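Long-range contacts in plasmin and fibronectin-binding protein A (Streptococcus pneumoniae, PDB 4MR0), which forms the beta-helical part of a surface adhesin and invasin that binds human fibronectin, plasmin, plasminogen and serum albumin: residues P481-R487 against E504-D510; N469-N473 against S498-G502; K341-L345 against E401-Y405; D395-K399 against N439-T445; G549-I553 against T564-S568. All blocks are in the same frame, centred on the assembly; numbering follows the deposited sequence.

Contact 1 (P481-R487 against E504-D510); sequences PNIELLR and EGIVIED
The Arg487 guanidinium and the Asp510 carboxylate stand side by side with their planes only 13° apart, although the closest touch between these side chains is lower down, where Arg487 CG meets Asp510 CB at 3.7 Å. Leu486 CD1 lies 3.6 Å above the plane of the Arg487 guanidinium, over one face and displaced to its rim. The same methyl carbon sits 3.8 Å from CD of the Glu509 carboxylate, and CG of Leu486, anti to the backbone N (chi1 177°), sends it that way. The charged ends are turned to other partners: Arg487 NH1 binds Lys452 O, Asp510 OD1 binds Ser535 OG, and Glu484 forms salt bridges with Arg449 and Lys446.

Below these groups, strands 483-486 and 506-509 run parallel as adjacent rungs of a right-handed parallel beta-helix. The ladder runs from Ile483 N on Gly505 O, through Val507 N on Ile483 O and Leu485 N on Val507 O, both 2.8 Å, to Arg487 N on Glu509 O. Ile483, Leu485, Ile506 and Ile508 point to the interior, Leu485 CD1 packing on Ile508 CG1 at 3.9 Å. On the outer face the Pro481 ring presses tightly on Val507, CG to CG2 3.4 Å. The inner face is thus wholly aliphatic, while the outer mixes apolar touches with charged groups, of which Glu484, Arg487 and Asp510 bond to neighbouring coils.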
# COMPACT_ATOMS: atom_id res chain seq x y z
N PRO A 481 10.56 5.17 -19.12
CA PRO A 481 11.74 4.59 -18.47
C PRO A 481 11.41 3.51 -17.44
O PRO A 481 10.28 3.42 -16.95
CB PRO A 481 12.41 5.80 -17.82
CG PRO A 481 11.92 6.96 -18.64
CD PRO A 481 10.48 6.61 -18.85
N ASN A 482 12.41 2.70 -17.11
CA ASN A 482 12.24 1.64 -16.12
C ASN A 482 12.36 2.24 -14.72
O ASN A 482 11.62 1.86 -13.81
CB ASN A 482 13.29 0.55 -16.32
CG ASN A 482 12.97 -0.37 -17.49
OD1 ASN A 482 13.75 -0.49 -18.44
ND2 ASN A 482 11.83 -1.04 -17.42
N ILE A 483 13.29 3.18 -14.56
CA ILE A 483 13.51 3.82 -13.28
C ILE A 483 13.59 5.34 -13.44
O ILE A 483 14.47 5.85 -14.14
CB ILE A 483 14.82 3.33 -12.62
CG1 ILE A 483 14.74 1.82 -12.40
CG2 ILE A 483 15.06 4.08 -11.30
CD1 ILE A 483 16.02 1.21 -11.85
N GLU A 484 12.67 6.05 -12.79
CA GLU A 484 12.63 7.50 -12.85
C GLU A 484 12.87 8.14 -11.49
O GLU A 484 12.22 7.79 -10.50
CB GLU A 484 11.28 7.98 -13.40
CG GLU A 484 10.98 9.44 -13.05
CD GLU A 484 9.62 9.91 -13.52
OE1 GLU A 484 8.64 9.15 -13.37
OE2 GLU A 484 9.54 11.04 -14.05
N LEU A 485 13.80 9.08 -11.46
CA LEU A 485 14.14 9.81 -10.25
C LEU A 485 14.01 11.27 -10.63
O LEU A 485 14.83 11.81 -11.38
CB LEU A 485 15.56 9.46 -9.82
CG LEU A 485 15.57 7.97 -9.43
CD1 LEU A 485 16.87 7.32 -9.82
CD2 LEU A 485 15.29 7.86 -7.94
N LEU A 486 12.97 11.91 -10.10
CA LEU A 486 12.67 13.29 -10.41
C LEU A 486 12.74 14.24 -9.21
O LEU A 486 12.05 14.06 -8.21
CB LEU A 486 11.27 13.37 -11.04
CG LEU A 486 10.70 14.75 -11.39
CD1 LEU A 486 11.57 15.43 -12.45
CD2 LEU A 486 9.27 14.58 -11.89
N ARG A 487 13.60 15.25 -9.35
CA ARG A 487 13.82 16.28 -8.35
C ARG A 487 14.17 15.84 -6.93
O ARG A 487 13.60 16.33 -5.96
CB ARG A 487 12.61 17.22 -8.29
CG ARG A 487 12.35 17.92 -9.61
CD ARG A 487 11.41 19.10 -9.46
NE ARG A 487 10.98 19.56 -10.77
CZ ARG A 487 10.03 18.98 -11.49
NH1 ARG A 487 9.39 17.92 -11.02
NH2 ARG A 487 9.74 19.44 -12.70
N GLU A 504 14.47 3.15 -22.15
CA GLU A 504 15.41 3.84 -21.28
C GLU A 504 15.57 3.04 -20.00
O GLU A 504 14.63 2.37 -19.56
CB GLU A 504 14.91 5.25 -20.95
CG GLU A 504 14.74 6.14 -22.17
CD GLU A 504 13.34 6.71 -22.29
OE1 GLU A 504 12.37 5.91 -22.27
OE2 GLU A 504 13.20 7.95 -22.40
N GLY A 505 16.76 3.09 -19.41
CA GLY A 505 16.99 2.35 -18.19
C GLY A 505 16.69 3.24 -17.00
O GLY A 505 15.62 3.15 -16.39
N ILE A 506 17.63 4.12 -16.68
CA ILE A 506 17.49 5.04 -15.56
C ILE A 506 17.46 6.49 -16.02
O ILE A 506 18.27 6.91 -16.85
CB ILE A 506 18.66 4.88 -14.56
CG1 ILE A 506 18.64 3.48 -13.96
CG2 ILE A 506 18.57 5.95 -13.47
CD1 ILE A 506 19.93 3.09 -13.26
N VAL A 507 16.52 7.26 -15.48
CA VAL A 507 16.41 8.67 -15.80
C VAL A 507 16.48 9.46 -14.51
O VAL A 507 15.67 9.24 -13.60
CB VAL A 507 15.07 9.01 -16.51
CG1 VAL A 507 14.97 10.52 -16.70
CG2 VAL A 507 14.98 8.31 -17.85
N ILE A 508 17.46 10.34 -14.41
CA ILE A 508 17.63 11.19 -13.24
C ILE A 508 17.45 12.60 -13.77
O ILE A 508 18.28 13.10 -14.55
CB ILE A 508 19.02 11.00 -12.61
CG1 ILE A 508 19.11 9.59 -12.02
CG2 ILE A 508 19.25 12.05 -11.52
CD1 ILE A 508 20.46 9.28 -11.40
N GLU A 509 16.37 13.24 -13.35
CA GLU A 509 16.03 14.57 -13.82
C GLU A 509 15.87 15.63 -12.75
O GLU A 509 15.12 15.45 -11.79
CB GLU A 509 14.74 14.48 -14.64
CG GLU A 509 14.24 15.79 -15.20
CD GLU A 509 12.95 15.61 -16.00
OE1 GLU A 509 12.62 14.46 -16.37
OE2 GLU A 509 12.28 16.63 -16.26
N ASP A 510 16.56 16.75 -12.93
CA ASP A 510 16.48 17.88 -12.00
C ASP A 510 16.84 17.60 -10.55
O ASP A 510 16.36 18.29 -9.65
CB ASP A 510 15.07 18.47 -12.04
CG ASP A 510 14.84 19.33 -13.26
OD1 ASP A 510 15.39 20.46 -13.30
OD2 ASP A 510 14.11 18.89 -14.18

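Contact 2 (N469-N473 against S498-G502); sequences NVINN and SIFGG
Asn472 and Phe500 extend alongside each other from adjacent strands, the amide plane turned 49° from the ring. Asn472 OD1 approaches the ring obliquely and comes nearest to Phe500 CD1, at 3.5 Å, while its ND2 is engaged by Asn439 OD1 on the preceding strand. Both side chains have CG beside the backbone N (chi1 -61° in each), which inclines them the same way along the surface. Ile471 O sits at the ring edge, near its plane, 3.7 Å from Phe500 CD1. Val470 CG1 adds a looser touch to the ring at CE1, and Tyr523 stacks with Phe500 from the next strand.

Strands 470-473 and 498-500 are parallel and in register, one above the other in the wall of a right-handed parallel beta-helix, where like positions recur from coil to coil. Residues 469-473 belong to the fourth PbH1 repeat and 498-502 to the fifth. Ile471 and Ile499 therefore point together to the interior, where both meet Ile483 of another wall. Between them runs the backbone ladder, from Ser498 N on Asn469 O through Ile471 N on Ser498 O to Phe500 N on Ile471 O, the last 2.7 Å long.

The ladder bends at its end. Asn473 N reaches Phe500 O at 2.8 Å from a direction tilted 24° from the carbonyl plane. Gly501 and Gly502 follow, with backbone angles that call for glycine; Gly501 CA comes within 3.1 Å of Asn473 O. A water donates to Asn473 O at 2.7 Å and accepts a weak bond from Gly502 N.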
# COMPACT_ATOMS: atom_id res chain seq x y z
N ASN A 469 18.12 -3.90 -7.39
CA ASN A 469 16.81 -4.34 -7.86
C ASN A 469 17.01 -4.99 -9.22
O ASN A 469 17.94 -4.66 -9.96
CB ASN A 469 15.87 -3.15 -8.01
CG ASN A 469 15.61 -2.45 -6.69
OD1 ASN A 469 16.26 -1.47 -6.35
ND2 ASN A 469 14.65 -2.97 -5.94
N VAL A 470 16.12 -5.92 -9.55
CA VAL A 470 16.18 -6.61 -10.83
C VAL A 470 14.90 -6.35 -11.61
O VAL A 470 13.81 -6.74 -11.18
CB VAL A 470 16.35 -8.13 -10.65
CG1 VAL A 470 16.27 -8.83 -12.01
CG2 VAL A 470 17.67 -8.44 -9.98
N ILE A 471 15.03 -5.67 -12.74
CA ILE A 471 13.89 -5.35 -13.57
C ILE A 471 13.90 -6.15 -14.87
O ILE A 471 14.82 -6.03 -15.68
CB ILE A 471 13.88 -3.85 -13.91
CG1 ILE A 471 13.78 -3.03 -12.61
CG2 ILE A 471 12.71 -3.53 -14.85
CD1 ILE A 471 13.78 -1.52 -12.82
N ASN A 472 12.89 -6.99 -15.04
CA ASN A 472 12.75 -7.80 -16.25
C ASN A 472 11.59 -7.23 -17.06
O ASN A 472 10.44 -7.60 -16.86
CB ASN A 472 12.47 -9.26 -15.90
CG ASN A 472 13.58 -9.88 -15.07
OD1 ASN A 472 14.74 -9.85 -15.47
ND2 ASN A 472 13.22 -10.45 -13.93
N ASN A 473 11.91 -6.30 -17.96
CA ASN A 473 10.89 -5.68 -18.78
C ASN A 473 10.87 -6.23 -20.21
O ASN A 473 11.75 -5.91 -21.02
CB ASN A 473 11.10 -4.16 -18.83
CG ASN A 473 9.90 -3.42 -19.42
OD1 ASN A 473 9.05 -4.02 -20.07
ND2 ASN A 473 9.84 -2.11 -19.19
N SER A 498 19.91 -4.23 -11.93
CA SER A 498 19.99 -4.96 -13.19
C SER A 498 18.69 -4.73 -13.98
O SER A 498 17.60 -5.03 -13.49
CB SER A 498 20.18 -6.46 -12.95
OG SER A 498 21.46 -6.75 -12.42
N ILE A 499 18.82 -4.21 -15.19
CA ILE A 499 17.66 -3.94 -16.03
C ILE A 499 17.70 -4.73 -17.34
O ILE A 499 18.56 -4.49 -18.19
CB ILE A 499 17.55 -2.44 -16.34
CG1 ILE A 499 17.53 -1.64 -15.04
CG2 ILE A 499 16.29 -2.17 -17.15
CD1 ILE A 499 17.46 -0.14 -15.23
N PHE A 500 16.75 -5.65 -17.50
CA PHE A 500 16.67 -6.47 -18.72
C PHE A 500 15.49 -6.07 -19.60
O PHE A 500 14.34 -6.43 -19.30
CB PHE A 500 16.50 -7.96 -18.37
CG PHE A 500 17.64 -8.55 -17.58
CD1 PHE A 500 17.77 -8.28 -16.22
CD2 PHE A 500 18.55 -9.41 -18.19
CE1 PHE A 500 18.80 -8.86 -15.48
CE2 PHE A 500 19.58 -9.99 -17.46
CZ PHE A 500 19.71 -9.72 -16.10
N GLY A 501 15.75 -5.33 -20.67
CA GLY A 501 14.67 -4.95 -21.57
C GLY A 501 14.09 -3.56 -21.41
O GLY A 501 14.28 -2.90 -20.39
N GLY A 502 13.39 -3.11 -22.44
CA GLY A 502 12.78 -1.80 -22.41
C GLY A 502 13.46 -0.80 -23.32
O GLY A 502 14.20 -1.18 -24.24
O HOH W 1 11.24 -5.29 -23.65

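Contact 3 (K341-L345 against E401-Y405); sequences KSGEL and ESVHY
Glu344 reaches across to the backbone of Val403 and His404. From CB the chain leaves with CG beside the backbone N and then bends at chi2 (84°), which swings the carboxylate over to the other loop. CD stands 3.6 Å from Val403 N. OE1 accepts His404 N at 2.8 Å on its syn side and a weak second bond from Val403 N. OE2 takes Val403 N on its syn lone pair at 3.1 Å, and receives a water that also donates to Glu401 O. Two consecutive amide N-H groups thus hold the carboxylate in place, probably favouring its charged form.

The imidazole in turn binds the backbone of Glu344: His404 ND1 donates to Glu344 O at 2.7 Å, on a carbonyl lone pair and in the imidazole plane. Gly343 CA lies over one face of that ring, 3.7 Å from its centroid, a CH-pi contact, and Val403 CG1 also packs on Gly343 CA. A bound manganese ion is about 4 Å from the His404 side chain.

Both segments are irregular loops on the parallel beta-helix: 341-345 follows strand 329-337, and the loop holding 401-405 joins strand 387-396 to strand 410-415, while Ser342 and Leu345 pack against strand 278-289.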
# COMPACT_ATOMS: atom_id res chain seq x y z
N LYS A 341 -14.07 -13.27 -7.93
CA LYS A 341 -15.23 -12.38 -8.00
C LYS A 341 -14.94 -10.93 -8.37
O LYS A 341 -15.82 -10.22 -8.87
CB LYS A 341 -15.99 -12.39 -6.67
CG LYS A 341 -16.56 -13.73 -6.25
CD LYS A 341 -17.37 -13.55 -4.97
CE LYS A 341 -17.85 -14.87 -4.40
NZ LYS A 341 -18.62 -14.65 -3.14
N SER A 342 -13.72 -10.48 -8.11
CA SER A 342 -13.35 -9.10 -8.43
C SER A 342 -11.90 -9.01 -8.92
O SER A 342 -11.07 -9.87 -8.60
CB SER A 342 -13.56 -8.19 -7.21
OG SER A 342 -12.81 -8.64 -6.09
N GLY A 343 -11.61 -7.97 -9.69
CA GLY A 343 -10.28 -7.80 -10.26
C GLY A 343 -9.12 -7.48 -9.34
O GLY A 343 -9.25 -7.47 -8.11
N GLU A 344 -7.98 -7.21 -9.95
CA GLU A 344 -6.76 -6.91 -9.22
C GLU A 344 -6.87 -5.62 -8.40
O GLU A 344 -7.57 -4.69 -8.78
CB GLU A 344 -5.58 -6.80 -10.20
CG GLU A 344 -5.34 -8.04 -11.06
CD GLU A 344 -6.20 -8.08 -12.32
OE1 GLU A 344 -7.04 -7.18 -12.52
OE2 GLU A 344 -6.03 -9.03 -13.12
N LEU A 345 -6.16 -5.58 -7.27
CA LEU A 345 -6.16 -4.40 -6.41
C LEU A 345 -5.57 -3.25 -7.21
O LEU A 345 -4.79 -3.47 -8.14
CB LEU A 345 -5.30 -4.66 -5.18
CG LEU A 345 -5.42 -6.02 -4.48
CD1 LEU A 345 -4.46 -6.06 -3.29
CD2 LEU A 345 -6.86 -6.25 -4.01
N GLU A 401 -4.52 -9.83 -20.31
CA GLU A 401 -4.60 -10.83 -19.25
C GLU A 401 -4.95 -10.22 -17.90
O GLU A 401 -4.76 -10.84 -16.85
CB GLU A 401 -3.27 -11.57 -19.14
CG GLU A 401 -2.94 -12.42 -20.35
CD GLU A 401 -1.47 -12.78 -20.41
OE1 GLU A 401 -0.90 -13.20 -19.38
OE2 GLU A 401 -0.87 -12.65 -21.51
N SER A 402 -5.48 -9.00 -17.91
CA SER A 402 -5.83 -8.31 -16.68
C SER A 402 -7.31 -7.95 -16.63
O SER A 402 -7.89 -7.53 -17.62
CB SER A 402 -5.00 -7.04 -16.55
OG SER A 402 -3.63 -7.31 -16.76
N VAL A 403 -7.91 -8.12 -15.45
CA VAL A 403 -9.31 -7.77 -15.27
C VAL A 403 -9.36 -6.25 -15.19
O VAL A 403 -10.20 -5.61 -15.82
CB VAL A 403 -9.87 -8.36 -13.96
CG1 VAL A 403 -11.32 -7.92 -13.77
CG2 VAL A 403 -9.77 -9.87 -13.98
N HIS A 404 -8.43 -5.69 -14.43
CA HIS A 404 -8.33 -4.24 -14.28
C HIS A 404 -7.10 -3.75 -15.03
O HIS A 404 -6.04 -4.38 -14.98
CB HIS A 404 -8.20 -3.88 -12.79
CG HIS A 404 -9.45 -4.08 -12.01
ND1 HIS A 404 -9.45 -4.29 -10.65
CD2 HIS A 404 -10.76 -4.06 -12.39
CE1 HIS A 404 -10.70 -4.40 -10.22
NE2 HIS A 404 -11.51 -4.26 -11.26
N TYR A 405 -7.26 -2.65 -15.75
CA TYR A 405 -6.15 -2.07 -16.50
C TYR A 405 -6.33 -0.56 -16.54
O TYR A 405 -7.42 -0.06 -16.79
CB TYR A 405 -6.10 -2.62 -17.93
CG TYR A 405 -4.87 -2.15 -18.69
CD1 TYR A 405 -3.60 -2.67 -18.40
CD2 TYR A 405 -4.96 -1.16 -19.67
CE1 TYR A 405 -2.46 -2.21 -19.06
CE2 TYR A 405 -3.83 -0.69 -20.33
CZ TYR A 405 -2.58 -1.21 -20.02
OH TYR A 405 -1.46 -0.73 -20.65
O HOH W 2 -6.04 -11.71 -14.61

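Contact 4 (D395-K399 against N439-T445); sequences DKKVK and NIADPKT
Lys396 starts with CG anti to its own amide nitrogen (chi1 -177°) and bends at chi2 (62°), which lays its methylenes beside Asp442 and across Thr445. Asp395 and Asn439 instead both place CG beside the backbone N, so that their flat ends meet nearly coplanar. They lie at the ends of two parallel strands, one residue before the last, in neighbouring coils of the beta-helix, where the chain leaves the wall for surface loops. Asn439 ND2 donates to Asp395 OD1 at 2.7 Å, in the plane of its own amide, while Asp395 OD2 is held by His370 and Arg393. Lys396 N on Asn439 O and Ala441 N on Lys396 O complete the strand pairing.

Lys396 CG packs on Asp442 CB at 3.7 Å, and its CE lies 3.2 Å from Thr445 OG1; its NZ continues to Met374 O. Val398 CG1 touches Ala441 CB at 3.8 Å. The Asp442-Thr445 type I turn shapes the far side of this contact: Thr445 OG1 donates at 2.7 Å to the anti lone pair of Asp442 OD2. Asp442 OD1, bound also by Tyr405 OH, receives a bond of 2.8 Å from a water that accepts Lys399 N.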
# COMPACT_ATOMS: atom_id res chain seq x y z
N ASP A 395 4.76 -8.18 -10.19
CA ASP A 395 4.46 -8.70 -11.51
C ASP A 395 3.42 -7.82 -12.20
O ASP A 395 2.53 -7.28 -11.55
CB ASP A 395 3.94 -10.14 -11.43
CG ASP A 395 5.00 -11.13 -11.00
OD1 ASP A 395 6.16 -11.02 -11.47
OD2 ASP A 395 4.69 -12.03 -10.20
N LYS A 396 3.56 -7.67 -13.51
CA LYS A 396 2.61 -6.87 -14.27
C LYS A 396 2.41 -7.52 -15.63
O LYS A 396 3.35 -7.65 -16.41
CB LYS A 396 3.14 -5.44 -14.44
CG LYS A 396 2.19 -4.50 -15.17
CD LYS A 396 0.87 -4.32 -14.43
CE LYS A 396 -0.00 -3.28 -15.12
NZ LYS A 396 -1.38 -3.20 -14.55
N LYS A 397 1.19 -7.95 -15.89
CA LYS A 397 0.86 -8.60 -17.15
C LYS A 397 0.33 -7.60 -18.17
O LYS A 397 0.16 -6.41 -17.87
CB LYS A 397 -0.18 -9.70 -16.91
CG LYS A 397 0.30 -10.82 -16.01
CD LYS A 397 -0.71 -11.96 -15.97
CE LYS A 397 -1.86 -11.69 -15.02
NZ LYS A 397 -1.58 -12.25 -13.66
N VAL A 398 0.07 -8.08 -19.38
CA VAL A 398 -0.45 -7.21 -20.42
C VAL A 398 -1.94 -6.98 -20.20
O VAL A 398 -2.61 -7.74 -19.51
CB VAL A 398 -0.23 -7.83 -21.82
CG1 VAL A 398 1.26 -7.93 -22.11
CG2 VAL A 398 -0.88 -9.20 -21.90
N LYS A 399 -2.44 -5.90 -20.79
CA LYS A 399 -3.85 -5.51 -20.70
C LYS A 399 -4.78 -6.70 -20.94
O LYS A 399 -5.77 -6.87 -20.22
CB LYS A 399 -4.12 -4.42 -21.74
CG LYS A 399 -5.58 -4.04 -21.93
CD LYS A 399 -5.71 -3.15 -23.16
CE LYS A 399 -7.15 -2.77 -23.46
NZ LYS A 399 -7.69 -1.81 -22.46
N ASN A 439 8.73 -7.99 -12.91
CA ASN A 439 8.50 -8.73 -14.15
C ASN A 439 7.38 -7.96 -14.84
O ASN A 439 6.22 -8.10 -14.48
CB ASN A 439 8.08 -10.17 -13.86
CG ASN A 439 9.15 -10.94 -13.12
OD1 ASN A 439 10.29 -11.04 -13.58
ND2 ASN A 439 8.80 -11.48 -11.95
N ILE A 440 7.76 -7.14 -15.81
CA ILE A 440 6.80 -6.30 -16.52
C ILE A 440 6.58 -6.68 -17.98
O ILE A 440 7.52 -6.86 -18.75
CB ILE A 440 7.26 -4.83 -16.44
CG1 ILE A 440 7.39 -4.42 -14.97
CG2 ILE A 440 6.28 -3.94 -17.18
CD1 ILE A 440 8.06 -3.07 -14.75
N ALA A 441 5.30 -6.78 -18.35
CA ALA A 441 4.92 -7.12 -19.72
C ALA A 441 4.10 -5.99 -20.32
O ALA A 441 3.93 -5.91 -21.53
CB ALA A 441 4.12 -8.42 -19.73
N ASP A 442 3.59 -5.11 -19.46
CA ASP A 442 2.78 -3.97 -19.89
C ASP A 442 3.68 -2.81 -20.29
O ASP A 442 4.47 -2.31 -19.49
CB ASP A 442 1.84 -3.53 -18.76
CG ASP A 442 1.08 -2.27 -19.10
OD1 ASP A 442 0.57 -2.17 -20.23
OD2 ASP A 442 0.98 -1.38 -18.22
N PRO A 443 3.57 -2.35 -21.55
CA PRO A 443 4.40 -1.23 -22.02
C PRO A 443 4.13 0.11 -21.35
O PRO A 443 4.93 1.04 -21.48
CB PRO A 443 4.12 -1.20 -23.53
CG PRO A 443 2.73 -1.74 -23.63
CD PRO A 443 2.74 -2.89 -22.64
N LYS A 444 3.03 0.21 -20.62
CA LYS A 444 2.68 1.45 -19.93
C LYS A 444 3.07 1.45 -18.46
O LYS A 444 2.81 2.42 -17.74
CB LYS A 444 1.17 1.72 -20.04
CG LYS A 444 0.69 2.15 -21.42
CD LYS A 444 -0.82 2.33 -21.42
CE LYS A 444 -1.27 3.31 -22.51
NZ LYS A 444 -0.86 2.86 -23.86
N THR A 445 3.70 0.37 -18.01
CA THR A 445 4.09 0.26 -16.61
C THR A 445 5.56 0.56 -16.33
O THR A 445 6.46 -0.01 -16.94
CB THR A 445 3.74 -1.14 -16.03
OG1 THR A 445 2.32 -1.27 -15.93
CG2 THR A 445 4.35 -1.32 -14.64
O HOH W 3 -0.60 -4.16 -21.78

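Contact 5 (G549-I553 against T564-S568); sequences GNFNI and TNNLS
Asn565 inserts its amide between Asn550 and Asn552, beside the short beta-hairpin formed by strands 551-556 and 559-564 near the C-terminal end of the beta-helix. Its ND2 donates to both neighbours. The straighter bond goes to Asn550 OD1, 3.0 Å long with an N-H...O angle of 170°. The acceptor lies in the amide plane of Asn565, yet the donor stands well above the carbonyl plane of Asn550 because the two amides are turned 86° to each other. The bond from the same nitrogen to Asn552 OD1 is also 3.0 Å but bent and weak. Asn552 ND2 meanwhile touches Asn565 CB at 3.4 Å.

The Asn565 side chain takes the crowded position between its backbone N and carbonyl carbon (chi1 78°), which folds it back over the strand segment. Leu567 N makes weak bonds to both Asn565 O and Asn565 OD1, around the inverse gamma turn centred on Asn566. That turn presents Leu567 O to Asn550, whose ND2 makes a weak bond to it at 3.0 Å.

Farther out, strand 515-523 of the helix wall positions both partner asparagines: Asn550 ND2 binds Asn520 O, and Asn552 OD1 accepts Asn519 N. Phe551 and Ile553 rest on Ile530 and Phe532 of strand 530-535, with Ile553 also on Val517. Segment 564-568 thus meets asparagines that are themselves bonded to the backbone of the helix wall. Beside the turn, Leu567 O lies 3.2 Å from Asn550 CB, and Leu567 CB is 3.8 Å from Asn550 ND2.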
# COMPACT_ATOMS: atom_id res chain seq x y z
N GLY A 549 25.60 4.63 -23.19
CA GLY A 549 26.12 3.37 -22.70
C GLY A 549 26.09 3.34 -21.18
O GLY A 549 25.45 4.18 -20.55
N ASN A 550 26.77 2.36 -20.60
CA ASN A 550 26.82 2.22 -19.15
C ASN A 550 27.97 3.05 -18.59
O ASN A 550 29.08 3.04 -19.13
CB ASN A 550 27.01 0.76 -18.78
CG ASN A 550 26.64 0.46 -17.34
OD1 ASN A 550 26.61 1.36 -16.49
ND2 ASN A 550 26.37 -0.81 -17.04
N PHE A 551 27.70 3.78 -17.52
CA PHE A 551 28.72 4.59 -16.87
C PHE A 551 28.29 4.90 -15.45
O PHE A 551 27.18 4.55 -15.04
CB PHE A 551 28.96 5.91 -17.62
CG PHE A 551 27.74 6.77 -17.78
CD1 PHE A 551 26.83 6.52 -18.81
CD2 PHE A 551 27.50 7.84 -16.92
CE1 PHE A 551 25.70 7.32 -18.97
CE2 PHE A 551 26.37 8.65 -17.08
CZ PHE A 551 25.47 8.39 -18.10
N ASN A 552 29.17 5.54 -14.69
CA ASN A 552 28.85 5.88 -13.32
C ASN A 552 28.85 7.39 -13.13
O ASN A 552 29.43 8.13 -13.91
CB ASN A 552 29.85 5.24 -12.35
CG ASN A 552 29.83 3.73 -12.41
OD1 ASN A 552 28.79 3.11 -12.66
ND2 ASN A 552 30.99 3.11 -12.16
N ILE A 553 28.17 7.82 -12.08
CA ILE A 553 28.09 9.23 -11.75
C ILE A 553 28.50 9.33 -10.29
O ILE A 553 28.07 8.52 -9.47
CB ILE A 553 26.67 9.78 -11.88
CG1 ILE A 553 26.18 9.60 -13.32
CG2 ILE A 553 26.64 11.25 -11.47
CD1 ILE A 553 24.72 9.96 -13.52
N THR A 564 33.87 6.03 -16.21
CA THR A 564 33.73 4.80 -16.98
C THR A 564 33.73 3.54 -16.13
O THR A 564 34.46 3.44 -15.14
CB THR A 564 34.86 4.67 -18.04
OG1 THR A 564 34.54 5.49 -19.18
CG2 THR A 564 35.03 3.23 -18.49
N ASN A 565 32.89 2.59 -16.52
CA ASN A 565 32.79 1.29 -15.87
C ASN A 565 32.59 0.35 -17.05
O ASN A 565 31.75 0.61 -17.92
CB ASN A 565 31.60 1.22 -14.89
CG ASN A 565 30.26 1.02 -15.59
OD1 ASN A 565 30.05 0.03 -16.28
ND2 ASN A 565 29.34 1.96 -15.38
N ASN A 566 33.37 -0.72 -17.13
CA ASN A 566 33.23 -1.63 -18.26
C ASN A 566 32.29 -2.81 -18.03
O ASN A 566 32.72 -3.95 -17.87
CB ASN A 566 34.60 -2.12 -18.73
CG ASN A 566 35.34 -1.07 -19.56
OD1 ASN A 566 36.06 -0.23 -19.02
ND2 ASN A 566 35.14 -1.11 -20.87
N LEU A 567 31.01 -2.49 -18.00
CA LEU A 567 29.94 -3.45 -17.81
C LEU A 567 28.95 -3.18 -18.94
O LEU A 567 28.22 -2.18 -18.90
CB LEU A 567 29.24 -3.24 -16.46
CG LEU A 567 29.94 -3.60 -15.14
CD1 LEU A 567 31.35 -3.05 -15.09
CD2 LEU A 567 29.10 -3.05 -14.00
N SER A 568 28.93 -4.04 -19.96
CA SER A 568 28.02 -3.83 -21.08
C SER A 568 27.29 -5.09 -21.51
O SER A 568 27.67 -6.20 -21.16
CB SER A 568 28.79 -3.25 -22.27
OG SER A 568 29.76 -4.16 -22.76

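Contacts 1 and 2 pair successive coils of the same two repeats on different walls of the beta-helix, and their interiors meet where Ile483 packs on Ile471. Both combine regular parallel ladders with aliphatic cores. Contact 4 repeats that pairing earlier on the wall of contact 2, with Asn439 bonded to Asn472, but there the ladder is fraying into loops and side-chain polar bonds gain weight. Contact 3 lies wholly in surface loops, built from a carboxylate on backbone amides, and touches contact 4 through Tyr405 on Asp442. Contact 5, about 40 Å from contact 3 between centres, is a peripheral amide network near the C-terminal end.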